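PDB 6EO5: PpBBE-like 1 D396N from Physcomitrella patens subsp. patens, which is a point variant of a cellobiose oxidase, a flavin-dependent enzyme of the berberine bridge enzyme-like family. Local coordinates for residues A[370-373]-A[374-377]; A[163-166]-A[167-170]; A[237-240]-A[241-244]; A[455-459]-A[460-464]; A[350-353]-A[354-358]. All blocks are in the same frame, centred on the assembly; numbering follows the deposited sequence.

Interaction 1: residues A[370-373]-A[374-377]; sequences SQSA and INKV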
loop_
_atom_site.group_PDB
_atom_site.type_symbol
_atom_site.label_atom_id
_atom_site.label_comp_id
_atom_site.label_asym_id
_atom_site.label_seq_id
_atom_site.Cartn_x
_atom_site.Cartn_y
_atom_site.Cartn_z
ATOM N N SER A 370 -13.613 12.295 8.960
ATOM C CA SER A 370 -14.997 11.858 9.095
ATOM C C SER A 370 -15.793 11.981 7.792
ATOM O O SER A 370 -16.744 11.214 7.589
ATOM C CB SER A 370 -15.672 12.653 10.208
ATOM O OG SER A 370 -15.686 14.030 9.879
ATOM N N GLN A 371 -15.440 12.922 6.903
ATOM C CA GLN A 371 -16.118 13.036 5.607
ATOM C C GLN A 371 -15.683 11.967 4.610
ATOM O O GLN A 371 -16.352 11.790 3.582
ATOM C CB GLN A 371 -15.887 14.411 4.942
ATOM C CG GLN A 371 -16.071 15.654 5.805
ATOM C CD GLN A 371 -14.930 15.847 6.809
ATOM O OE1 GLN A 371 -13.927 15.127 6.771
ATOM N NE2 GLN A 371 -15.083 16.805 7.708
ATOM N N SER A 372 -14.589 11.258 4.870
ATOM C CA SER A 372 -14.059 10.325 3.886
ATOM C C SER A 372 -14.911 9.069 3.825
ATOM O O SER A 372 -15.491 8.629 4.822
ATOM C CB SER A 372 -12.617 9.936 4.217
ATOM O OG SER A 372 -12.568 9.064 5.346
ATOM N N ALA A 373 -14.971 8.487 2.628
ATOM C CA ALA A 373 -15.570 7.170 2.465
ATOM C C ALA A 373 -14.865 6.122 3.326
ATOM O O ALA A 373 -15.497 5.148 3.751
ATOM C CB ALA A 373 -15.533 6.771 0.988
ATOM N N ILE A 374 -13.562 6.296 3.586
ATOM C CA ILE A 374 -12.830 5.343 4.418
ATOM C C ILE A 374 -13.464 5.259 5.799
ATOM O O ILE A 374 -13.886 4.187 6.255
ATOM C CB ILE A 374 -11.348 5.738 4.517
ATOM C CG1 ILE A 374 -10.788 6.093 3.139
ATOM C CG2 ILE A 374 -10.547 4.620 5.184
ATOM C CD1 ILE A 374 -9.483 6.874 3.234
ATOM N N ASN A 375 -13.548 6.403 6.480
ATOM C CA ASN A 375 -14.127 6.462 7.814
ATOM C C ASN A 375 -15.634 6.237 7.825
ATOM O O ASN A 375 -16.219 6.223 8.914
ATOM C CB ASN A 375 -13.813 7.815 8.476
ATOM C CG ASN A 375 -12.353 7.951 8.913
ATOM O OD1 ASN A 375 -11.455 7.310 8.371
ATOM N ND2 ASN A 375 -12.119 8.805 9.895
ATOM N N LYS A 376 -16.283 6.072 6.672
ATOM C CA LYS A 376 -17.735 5.946 6.632
ATOM C C LYS A 376 -18.212 4.504 6.515
ATOM O O LYS A 376 -19.403 4.247 6.715
ATOM C CB LYS A 376 -18.308 6.771 5.474
ATOM C CG LYS A 376 -18.578 8.231 5.814
ATOM C CD LYS A 376 -19.058 8.973 4.582
ATOM C CE LYS A 376 -19.994 10.096 4.943
ATOM N NZ LYS A 376 -19.385 10.983 5.957
ATOM N N VAL A 377 -17.321 3.581 6.148
ATOM C CA VAL A 377 -17.557 2.156 6.335
ATOM C C VAL A 377 -18.047 1.890 7.764
ATOM O O VAL A 377 -17.577 2.520 8.724
ATOM C CB VAL A 377 -16.247 1.404 6.030
ATOM C CG1 VAL A 377 -16.308 -0.060 6.453
ATOM C CG2 VAL A 377 -15.895 1.547 4.547
#

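Interaction 2: residues A[163-166]-A[167-170]; sequences FGLV and TDNI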
loop_
_atom_site.group_PDB
_atom_site.type_symbol
_atom_site.label_atom_id
_atom_site.label_comp_id
_atom_site.label_asym_id
_atom_site.label_seq_id
_atom_site.Cartn_x
_atom_site.Cartn_y
_atom_site.Cartn_z
ATOM N N PHE A 163 -13.957 7.593 -3.094
ATOM C CA PHE A 163 -14.275 6.255 -3.588
ATOM C C PHE A 163 -13.906 5.123 -2.630
ATOM O O PHE A 163 -14.210 3.961 -2.935
ATOM C CB PHE A 163 -13.568 5.998 -4.930
ATOM C CG PHE A 163 -13.890 7.006 -6.008
ATOM C CD1 PHE A 163 -15.159 7.576 -6.105
ATOM C CD2 PHE A 163 -12.920 7.372 -6.935
ATOM C CE1 PHE A 163 -15.448 8.488 -7.102
ATOM C CE2 PHE A 163 -13.208 8.285 -7.945
ATOM C CZ PHE A 163 -14.471 8.844 -8.025
ATOM N N GLY A 164 -13.249 5.422 -1.502
ATOM C CA GLY A 164 -12.832 4.419 -0.537
ATOM C C GLY A 164 -11.399 3.969 -0.761
ATOM O O GLY A 164 -10.669 4.486 -1.612
ATOM N N LEU A 165 -10.985 2.990 0.043
ATOM C CA LEU A 165 -9.699 2.335 -0.159
ATOM C C LEU A 165 -9.824 1.278 -1.250
ATOM O O LEU A 165 -10.918 0.807 -1.563
ATOM C CB LEU A 165 -9.203 1.677 1.135
ATOM C CG LEU A 165 -9.130 2.524 2.410
ATOM C CD1 LEU A 165 -8.981 1.629 3.628
ATOM C CD2 LEU A 165 -8.001 3.552 2.352
ATOM N N VAL A 166 -8.681 0.895 -1.827
ATOM C CA VAL A 166 -8.677 -0.215 -2.779
ATOM C C VAL A 166 -9.351 -1.429 -2.162
ATOM O O VAL A 166 -10.211 -2.069 -2.782
ATOM C CB VAL A 166 -7.244 -0.544 -3.224
ATOM C CG1 VAL A 166 -7.257 -1.642 -4.253
ATOM C CG2 VAL A 166 -6.588 0.683 -3.777
ATOM N N THR A 167 -8.986 -1.747 -0.916
ATOM C CA THR A 167 -9.543 -2.926 -0.265
ATOM C C THR A 167 -11.056 -2.805 -0.134
ATOM O O THR A 167 -11.769 -3.804 -0.251
ATOM C CB THR A 167 -8.846 -3.160 1.099
ATOM O OG1 THR A 167 -8.734 -4.566 1.358
ATOM C CG2 THR A 167 -9.579 -2.486 2.267
ATOM N N ASP A 168 -11.571 -1.586 0.029
ATOM C CA ASP A 168 -13.008 -1.367 0.115
ATOM C C ASP A 168 -13.731 -1.665 -1.190
ATOM O O ASP A 168 -14.969 -1.712 -1.201
ATOM C CB ASP A 168 -13.296 0.083 0.509
ATOM C CG ASP A 168 -13.037 0.367 1.976
ATOM O OD1 ASP A 168 -13.259 -0.542 2.804
ATOM O OD2 ASP A 168 -12.633 1.513 2.293
ATOM N N ASN A 169 -13.003 -1.818 -2.294
ATOM C CA ASN A 169 -13.602 -2.019 -3.604
ATOM C C ASN A 169 -13.355 -3.421 -4.138
ATOM O O ASN A 169 -13.708 -3.715 -5.287
ATOM C CB ASN A 169 -13.081 -0.971 -4.589
ATOM C CG ASN A 169 -13.663 0.398 -4.334
ATOM O OD1 ASN A 169 -14.767 0.692 -4.774
ATOM N ND2 ASN A 169 -12.926 1.246 -3.614
ATOM N N ILE A 170 -12.723 -4.280 -3.341
ATOM C CA ILE A 170 -12.665 -5.697 -3.659
ATOM C C ILE A 170 -14.074 -6.263 -3.525
ATOM O O ILE A 170 -14.656 -6.272 -2.435
ATOM C CB ILE A 170 -11.674 -6.428 -2.744
ATOM C CG1 ILE A 170 -10.244 -5.924 -2.974
ATOM C CG2 ILE A 170 -11.786 -7.930 -2.940
ATOM C CD1 ILE A 170 -9.200 -6.523 -2.018
#

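Interaction 3: residues A[237-240]-A[241-244]; sequences KNFK and SFQS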
loop_
_atom_site.group_PDB
_atom_site.type_symbol
_atom_site.label_atom_id
_atom_site.label_comp_id
_atom_site.label_asym_id
_atom_site.label_seq_id
_atom_site.Cartn_x
_atom_site.Cartn_y
_atom_site.Cartn_z
ATOM N N LYS A 237 3.813 26.083 11.668
ATOM C CA LYS A 237 2.670 26.825 11.160
ATOM C C LYS A 237 1.973 26.054 10.047
ATOM O O LYS A 237 0.741 25.929 10.041
ATOM C CB LYS A 237 3.137 28.203 10.685
ATOM C CG LYS A 237 2.029 29.229 10.486
ATOM C CD LYS A 237 2.588 30.550 9.970
ATOM C CE LYS A 237 1.464 31.504 9.586
ATOM N NZ LYS A 237 0.639 31.878 10.768
ATOM N N ASN A 238 2.749 25.513 9.096
ATOM C CA ASN A 238 2.129 24.800 7.981
ATOM C C ASN A 238 1.435 23.530 8.456
ATOM O O ASN A 238 0.303 23.250 8.047
ATOM C CB ASN A 238 3.158 24.473 6.897
ATOM C CG ASN A 238 3.776 25.708 6.275
ATOM O OD1 ASN A 238 3.355 26.825 6.549
ATOM N ND2 ASN A 238 4.778 25.511 5.428
ATOM N N PHE A 239 2.083 22.751 9.330
ATOM C CA PHE A 239 1.459 21.510 9.779
ATOM C C PHE A 239 0.197 21.786 10.588
ATOM O O PHE A 239 -0.823 21.111 10.398
ATOM C CB PHE A 239 2.428 20.647 10.598
ATOM C CG PHE A 239 1.873 19.285 10.874
ATOM C CD1 PHE A 239 1.896 18.311 9.886
ATOM C CD2 PHE A 239 1.233 19.005 12.068
ATOM C CE1 PHE A 239 1.338 17.071 10.095
ATOM C CE2 PHE A 239 0.668 17.752 12.292
ATOM C CZ PHE A 239 0.724 16.784 11.296
ATOM N N LYS A 240 0.241 22.772 11.495
ATOM C CA LYS A 240 -0.952 23.116 12.265
ATOM C C LYS A 240 -2.097 23.527 11.349
ATOM O O LYS A 240 -3.248 23.122 11.557
ATOM C CB LYS A 240 -0.640 24.230 13.260
ATOM C CG LYS A 240 -1.756 24.523 14.244
ATOM C CD LYS A 240 -1.241 25.428 15.359
ATOM C CE LYS A 240 -2.366 25.946 16.242
ATOM N NZ LYS A 240 -3.346 24.853 16.439
ATOM N N SER A 241 -1.798 24.314 10.314
ATOM C CA SER A 241 -2.839 24.727 9.382
ATOM C C SER A 241 -3.395 23.542 8.606
ATOM O O SER A 241 -4.597 23.493 8.321
ATOM C CB SER A 241 -2.300 25.778 8.427
ATOM O OG SER A 241 -3.325 26.139 7.534
ATOM N N PHE A 242 -2.532 22.585 8.250
ATOM C CA PHE A 242 -2.995 21.351 7.616
ATOM C C PHE A 242 -3.982 20.606 8.510
ATOM O O PHE A 242 -5.053 20.185 8.050
ATOM C CB PHE A 242 -1.791 20.474 7.261
ATOM C CG PHE A 242 -2.137 19.037 6.959
ATOM C CD1 PHE A 242 -2.873 18.700 5.821
ATOM C CD2 PHE A 242 -1.694 18.015 7.802
ATOM C CE1 PHE A 242 -3.183 17.372 5.533
ATOM C CE2 PHE A 242 -1.994 16.681 7.532
ATOM C CZ PHE A 242 -2.746 16.360 6.386
ATOM N N GLN A 243 -3.645 20.449 9.801
ATOM C CA GLN A 243 -4.527 19.765 10.750
ATOM C C GLN A 243 -5.875 20.465 10.879
ATOM O O GLN A 243 -6.927 19.818 10.850
ATOM C CB GLN A 243 -3.870 19.684 12.121
ATOM C CG GLN A 243 -2.950 18.515 12.305
ATOM C CD GLN A 243 -2.691 18.218 13.771
ATOM O OE1 GLN A 243 -2.289 17.113 14.126
ATOM N NE2 GLN A 243 -2.915 19.214 14.632
ATOM N N SER A 244 -5.862 21.787 11.075
ATOM C CA SER A 244 -7.114 22.527 11.207
ATOM C C SER A 244 -7.959 22.384 9.957
ATOM O O SER A 244 -9.150 22.075 10.034
ATOM C CB SER A 244 -6.831 23.997 11.480
ATOM O OG SER A 244 -5.921 24.123 12.547
#

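Interaction 4: residues A[455-459]-A[460-464]; sequences KWDPQ and NVFNF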
loop_
_atom_site.group_PDB
_atom_site.type_symbol
_atom_site.label_atom_id
_atom_site.label_comp_id
_atom_site.label_asym_id
_atom_site.label_seq_id
_atom_site.Cartn_x
_atom_site.Cartn_y
_atom_site.Cartn_z
ATOM N N LYS A 455 -8.715 -22.267 10.121
ATOM C CA LYS A 455 -9.596 -22.962 9.197
ATOM C C LYS A 455 -8.941 -23.174 7.838
ATOM O O LYS A 455 -9.083 -24.245 7.245
ATOM C CB LYS A 455 -10.898 -22.177 9.064
ATOM C CG LYS A 455 -11.791 -22.610 7.936
ATOM C CD LYS A 455 -13.141 -21.925 8.054
ATOM C CE LYS A 455 -14.018 -22.200 6.856
ATOM N NZ LYS A 455 -15.400 -21.745 7.144
ATOM N N TRP A 456 -8.210 -22.182 7.329
ATOM C CA TRP A 456 -7.792 -22.218 5.934
ATOM C C TRP A 456 -6.342 -22.614 5.718
ATOM O O TRP A 456 -5.947 -22.839 4.570
ATOM C CB TRP A 456 -8.055 -20.858 5.264
ATOM C CG TRP A 456 -9.507 -20.583 5.022
ATOM C CD1 TRP A 456 -10.348 -19.857 5.816
ATOM C CD2 TRP A 456 -10.298 -21.047 3.922
ATOM N NE1 TRP A 456 -11.613 -19.833 5.275
ATOM C CE2 TRP A 456 -11.608 -20.550 4.109
ATOM C CE3 TRP A 456 -10.025 -21.829 2.791
ATOM C CZ2 TRP A 456 -12.643 -20.809 3.208
ATOM C CZ3 TRP A 456 -11.055 -22.088 1.891
ATOM C CH2 TRP A 456 -12.349 -21.579 2.107
ATOM N N ASP A 457 -5.533 -22.700 6.768
ATOM C CA ASP A 457 -4.139 -23.141 6.644
ATOM C C ASP A 457 -3.684 -23.693 7.993
ATOM O O ASP A 457 -2.809 -23.121 8.666
ATOM C CB ASP A 457 -3.247 -21.988 6.175
ATOM C CG ASP A 457 -1.786 -22.398 5.967
ATOM O OD1 ASP A 457 -1.483 -23.611 5.899
ATOM O OD2 ASP A 457 -0.927 -21.487 5.872
ATOM N N PRO A 458 -4.260 -24.821 8.424
ATOM C CA PRO A 458 -3.935 -25.338 9.763
ATOM C C PRO A 458 -2.481 -25.752 9.907
ATOM O O PRO A 458 -1.948 -25.723 11.023
ATOM C CB PRO A 458 -4.889 -26.529 9.919
ATOM C CG PRO A 458 -5.933 -26.359 8.863
ATOM C CD PRO A 458 -5.228 -25.680 7.729
ATOM N N GLN A 459 -1.827 -26.127 8.807
ATOM C CA GLN A 459 -0.412 -26.481 8.794
ATOM C C GLN A 459 0.514 -25.279 8.677
ATOM O O GLN A 459 1.735 -25.476 8.634
ATOM C CB GLN A 459 -0.097 -27.434 7.632
ATOM C CG GLN A 459 -1.045 -28.596 7.459
ATOM C CD GLN A 459 -1.369 -29.271 8.771
ATOM O OE1 GLN A 459 -0.483 -29.522 9.599
ATOM N NE2 GLN A 459 -2.654 -29.557 8.982
ATOM N N ASN A 460 -0.022 -24.058 8.590
ATOM C CA ASN A 460 0.791 -22.846 8.476
ATOM C C ASN A 460 1.734 -22.931 7.277
ATOM O O ASN A 460 2.907 -22.575 7.356
ATOM C CB ASN A 460 1.567 -22.589 9.771
ATOM C CG ASN A 460 2.033 -21.154 9.907
ATOM O OD1 ASN A 460 1.377 -20.219 9.435
ATOM N ND2 ASN A 460 3.182 -20.970 10.547
ATOM N N VAL A 461 1.207 -23.419 6.152
ATOM C CA VAL A 461 1.991 -23.506 4.919
ATOM C C VAL A 461 2.499 -22.131 4.512
ATOM O O VAL A 461 3.666 -21.963 4.135
ATOM C CB VAL A 461 1.145 -24.124 3.789
ATOM C CG1 VAL A 461 1.950 -24.172 2.506
ATOM C CG2 VAL A 461 0.641 -25.498 4.182
ATOM N N PHE A 462 1.610 -21.133 4.554
ATOM C CA PHE A 462 1.898 -19.757 4.157
ATOM C C PHE A 462 2.202 -18.927 5.406
ATOM O O PHE A 462 1.289 -18.605 6.179
ATOM C CB PHE A 462 0.709 -19.156 3.407
ATOM C CG PHE A 462 0.337 -19.877 2.138
ATOM C CD1 PHE A 462 1.208 -19.907 1.057
ATOM C CD2 PHE A 462 -0.912 -20.471 2.001
ATOM C CE1 PHE A 462 0.853 -20.546 -0.127
ATOM C CE2 PHE A 462 -1.270 -21.112 0.819
ATOM C CZ PHE A 462 -0.389 -21.145 -0.240
ATOM N N ASN A 463 3.472 -18.554 5.587
ATOM C CA ASN A 463 3.854 -17.738 6.735
ATOM C C ASN A 463 4.992 -16.789 6.367
ATOM O O ASN A 463 5.721 -16.992 5.390
ATOM C CB ASN A 463 4.264 -18.607 7.940
ATOM C CG ASN A 463 5.463 -19.485 7.635
ATOM O OD1 ASN A 463 6.602 -19.009 7.540
ATOM N ND2 ASN A 463 5.211 -20.770 7.463
ATOM N N PHE A 464 5.123 -15.741 7.174
ATOM C CA PHE A 464 6.252 -14.820 7.161
ATOM C C PHE A 464 6.309 -14.173 8.539
ATOM O O PHE A 464 5.411 -14.396 9.360
ATOM C CB PHE A 464 6.108 -13.775 6.034
ATOM C CG PHE A 464 4.870 -12.918 6.137
ATOM C CD1 PHE A 464 3.624 -13.426 5.808
ATOM C CD2 PHE A 464 4.960 -11.590 6.537
ATOM C CE1 PHE A 464 2.493 -12.642 5.900
ATOM C CE2 PHE A 464 3.831 -10.803 6.632
ATOM C CZ PHE A 464 2.600 -11.331 6.318
#

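Interaction 5: residues A[350-353]-A[354-358]; sequences AMIN and AMNTG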
loop_
_atom_site.group_PDB
_atom_site.type_symbol
_atom_site.label_atom_id
_atom_site.label_comp_id
_atom_site.label_asym_id
_atom_site.label_seq_id
_atom_site.Cartn_x
_atom_site.Cartn_y
_atom_site.Cartn_z
ATOM N N ALA A 350 7.111 18.501 19.332
ATOM C CA ALA A 350 7.904 17.325 19.670
ATOM C C ALA A 350 8.218 16.514 18.421
ATOM O O ALA A 350 9.332 15.999 18.264
ATOM C CB ALA A 350 7.169 16.472 20.708
ATOM N N MET A 351 7.248 16.423 17.513
ATOM C CA MET A 351 7.442 15.719 16.255
ATOM C C MET A 351 8.511 16.397 15.406
ATOM O O MET A 351 9.434 15.737 14.911
ATOM C CB MET A 351 6.113 15.650 15.507
ATOM C CG MET A 351 6.186 14.966 14.182
ATOM S SD MET A 351 4.575 14.987 13.400
ATOM C CE MET A 351 4.427 16.723 12.964
ATOM N N ILE A 352 8.412 17.723 15.236
ATOM C CA ILE A 352 9.374 18.440 14.403
ATOM C C ILE A 352 10.749 18.446 15.055
ATOM O O ILE A 352 11.770 18.272 14.379
ATOM C CB ILE A 352 8.876 19.865 14.101
ATOM C CG1 ILE A 352 7.503 19.819 13.419
ATOM C CG2 ILE A 352 9.887 20.624 13.238
ATOM C CD1 ILE A 352 6.835 21.169 13.281
ATOM N N ASN A 353 10.810 18.622 16.376
ATOM C CA ASN A 353 12.115 18.573 17.030
ATOM C C ASN A 353 12.759 17.205 16.845
ATOM O O ASN A 353 13.946 17.108 16.501
ATOM C CB ASN A 353 11.989 18.922 18.511
ATOM C CG ASN A 353 11.615 20.368 18.729
ATOM O OD1 ASN A 353 11.755 21.200 17.831
ATOM N ND2 ASN A 353 11.129 20.678 19.926
ATOM N N ALA A 354 11.980 16.134 17.051
ATOM C CA ALA A 354 12.482 14.785 16.816
ATOM C C ALA A 354 12.922 14.599 15.369
ATOM O O ALA A 354 13.985 14.023 15.108
ATOM C CB ALA A 354 11.416 13.756 17.186
ATOM N N MET A 355 12.120 15.077 14.413
ATOM C CA MET A 355 12.532 14.999 13.016
ATOM C C MET A 355 13.859 15.719 12.794
ATOM O O MET A 355 14.729 15.226 12.067
ATOM C CB MET A 355 11.444 15.575 12.095
ATOM C CG MET A 355 11.867 15.652 10.630
ATOM S SD MET A 355 10.666 16.358 9.484
ATOM C CE MET A 355 10.796 18.095 9.888
ATOM N N ASN A 356 14.048 16.877 13.422
ATOM C CA ASN A 356 15.258 17.638 13.127
ATOM C C ASN A 356 16.504 17.110 13.844
ATOM O O ASN A 356 17.575 17.705 13.694
ATOM C CB ASN A 356 15.047 19.122 13.449
ATOM C CG ASN A 356 14.036 19.810 12.503
ATOM O OD1 ASN A 356 13.900 19.463 11.317
ATOM N ND2 ASN A 356 13.328 20.795 13.039
ATOM N N THR A 357 16.422 16.002 14.589
ATOM C CA THR A 357 17.638 15.403 15.126
ATOM C C THR A 357 18.348 14.520 14.123
ATOM O O THR A 357 19.300 13.840 14.503
ATOM C CB THR A 357 17.350 14.571 16.374
ATOM O OG1 THR A 357 16.530 13.462 16.015
ATOM C CG2 THR A 357 16.661 15.396 17.437
ATOM N N GLY A 358 17.911 14.495 12.869
ATOM C CA GLY A 358 18.487 13.595 11.892
ATOM C C GLY A 358 18.377 14.110 10.476
ATOM O O GLY A 358 18.113 15.297 10.271
#

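Interaction 1: residues A[370-373]-A[374-377]
A tight turn in the long loop between strands 361-367 and 391-398 of the seven-stranded antiparallel sheet is closed by two side chains, Ser372 reaching forward to a backbone amide and Lys376 back to a carbonyl. Ser372 OG accepts the backbone N-H of Asn375 at 3.1 Å, with an almost straight N-H...O angle of 175°. Its chi1 of 73° sets OG between its own N and carbonyl carbon, where it can face the amides that follow. The same hydroxyl is also hydrogen-bonded to the carbonyl of Gly369, and this double engagement fixes its rotation. The Ala373 carbonyl O accepts two weak bonds, from Lys376 N at 3.2 Å and from Val377 N at 3.4 Å.

Lys376 runs back over the outside of the turn. Its CG passes 3.3 Å from Ser372 O, and bends at chi3 and chi4 curl the chain so that NZ meets Ser370 O at 3.1 Å. The ammonium lies in the carbonyl plane, on a lone pair of that oxygen. Lys376 and Ser370 are both at the surface, so this bond ties the solvent side of the turn together. Gln371 and Asn375 send their amide nitrogens out of the turn, to the carbonyls of Leu247 and Ser389. On the inner side Ile374 is buried against Trp156, Leu165 and Tyr368, its carbonyl taken by Arg387, while Gln371 and Ser372 rest on Arg161 of helix 160-163, to which the Ala373 backbone is also hydrogen-bonded.

Interaction 2: residues A[163-166]-A[167-170]
The Asn169 amide spans the turn that follows helix 160-163, its one nitrogen serving two carbonyls. ND2 donates to Phe163 O at 3.1 Å along a nearly straight line (173°), with that oxygen almost in the amide plane. The second bond, to Leu165 O at 2.9 Å, is more bent, and ND2 stands above the Leu165 carbonyl plane. A chi1 of -73° puts CG beside the backbone N of Asn169 and lets the amide swing back across the turn. Asp168 grips the same turn elsewhere: its OD2, met on the anti side and somewhat out of the carboxylate plane, accepts Leu165 N at 3.2 Å. The aliphatic start of Leu165 passes close by, CB lying 3.6 Å from OD2. Along the backbone, Asn169 N bonds to Val166 O at 2.8 Å.

Gly164 leaves the helix with a positive phi of 95°, where a side chain would press on the carbonyl oxygen of Phe163. In the second shell, Arg387 forms a salt bridge with Asp168 OD1, and His216 bonds Asn169 OD1 while its ring stacks on Phe163; the Asp168 carboxylate and the Asn169 amide thus each have one end in the turn and the other on an outside partner. Thr167 OG1 reaches the carbonyl of Ala151. The turn links helix 160-163 to strand 170-176 within the FAD binding domain. Val166 and Ile170 pack between helix 147-153 and strand 207-217, with Ile170 also touching helix 191-200.

Interaction 3: residues A[237-240]-A[241-244]
Residues 237-244 form a continuous stretch of alpha-helix, regular throughout. Four i to i+4 backbone bonds run across the junction, among them Phe242 N to Asn238 O at 2.9 Å; the last of them, from Ser244 N, ends on Lys240 O. That carbonyl is shared. Ser244 OG also donates to Lys240 O at 3.0 Å, approaching from above the carbonyl plane, while the amide arrives closer to that plane.

On the inner face, Phe239 and Phe242, three residues apart, both have CG anti to the backbone N (chi1 -171° and 164°), which brings the rings together. Neither stacked nor edge-to-face, they meet at an oblique 56° with centroids 5.8 Å apart, and the nearest carbons are Phe239 CE1 and Phe242 CD2 at 3.9 Å. This face covers the seven-stranded antiparallel sheet characteristic of the substrate domain in berberine bridge enzyme-like oxidases. There Phe239 also meets Tyr365 and Met259, and Phe242 meets Phe257 and touches Phe285 of helix 279-288.

Gln243, one turn on, meets the Phe239 ring at CE2, away from the CE1 corner that touches Phe242: CG lies 3.7 Å and OE1 3.5 Å from Phe239 CE2, with ring and amide planes turned obliquely. OE1 is buried but well satisfied, taking bonds from Leu343 N and the Tyr391 hydroxyl, which also hold the amide beside the ring. Ser241 OG turns to the Phe285 carbonyl, and Asn238 uses both ends of its amide, on Ala290 N and Ser265 OG. Lys240 stretches outward to a salt bridge with Asp345.

Interaction 4: residues A[455-459]-A[460-464]
The chain leaves helix 446-456 at Asp457 and enters a type I beta turn from Asp457 to Asn460, closed by Asn460 N on Asp457 O at 2.9 Å. The Asp457 carboxylate accepts from two successive amides just after the turn. OD1 takes Val461 N at 2.7 Å on its syn lone pair, and OD2 takes Phe462 N at 2.9 Å, also on the syn side but 20° out of the carboxylate plane. A chi1 of -178° swings the carboxylate away from its own amide nitrogen and out to Val461 and Phe462, where it can meet both N-H groups side by side. Val461 CG2 is beside OD1.

Lys453 forms a salt bridge with Asp457 OD2 and also bonds the Phe462 carbonyl, so the buried charge has a counter-ion that probably keeps it ionised. In this berberine-like C-terminal region, Val461 and Phe462 pack on Ile74 of strand 74-77 and on helix 57-70. Past the turn, the Asn463 side chain folds back and donates from ND2 to Asn460 O at 2.9 Å, that oxygen lying nearly in the Asn463 amide plane.

Interaction 5: residues A[350-353]-A[354-358]
Ile352 and Asn356, one turn apart near the end of helix 345-355, lie side by side and point the same way. Asn356 ND2 sits 3.5 Å from Ile352 CG2, so the amide runs alongside the methyl branch; the backbone is joined as well, Asn356 N to Ile352 O at 2.8 Å. A chi1 of -57° sets CG2 of Ile352 anti to its backbone N and CG1 beside that N, which brings the short branch forward to the next turn. The same CG2 meets Met355 CE at 4.3 Å. The thioether of Met355 is extended through CG and SD and bent only at its last bond, which turns the methyl back toward Ile352.

The helix stops in a type I turn from Met355 to Gly358. Here Thr357 folds back on the helix end: its OG1 donates to Ala354 O at 2.8 Å, and its own amide bonds the same oxygen at 3.2 Å, so that this carbonyl is satisfied twice where the regular pattern stops. Met351 and Met355 face the antiparallel sheet at Tyr365 and Phe363 of strand 361-367, Ile352 and Met355 touch Leu235 of helix 235-246, and helix 405-420 touches Ala350, Met351 and Thr357.

In the fold
The five contacts form two touching pairs and one outlier. Interactions 1 and 2, with centres 11 Å apart, meet directly: Ile374 CG2 packs on Leu165 CD1 at 3.7 Å and Ala373 CB on Gly164 N at 3.6 Å, and they share Arg387. This contact joins the loop after strand 361-367 to the FAD binding domain; the side chains of Ile374 and Leu165 lie about 9 and 7 Å from the FAD. Interactions 3 and 5 belong to adjacent helices over the seven-stranded sheet, Phe239 CE2 lying 4.0 Å from Met351 CE. Interaction 4 sits 45 Å from interaction 3, centre to centre, although its Phe462 side chain is about 8 Å from the FAD.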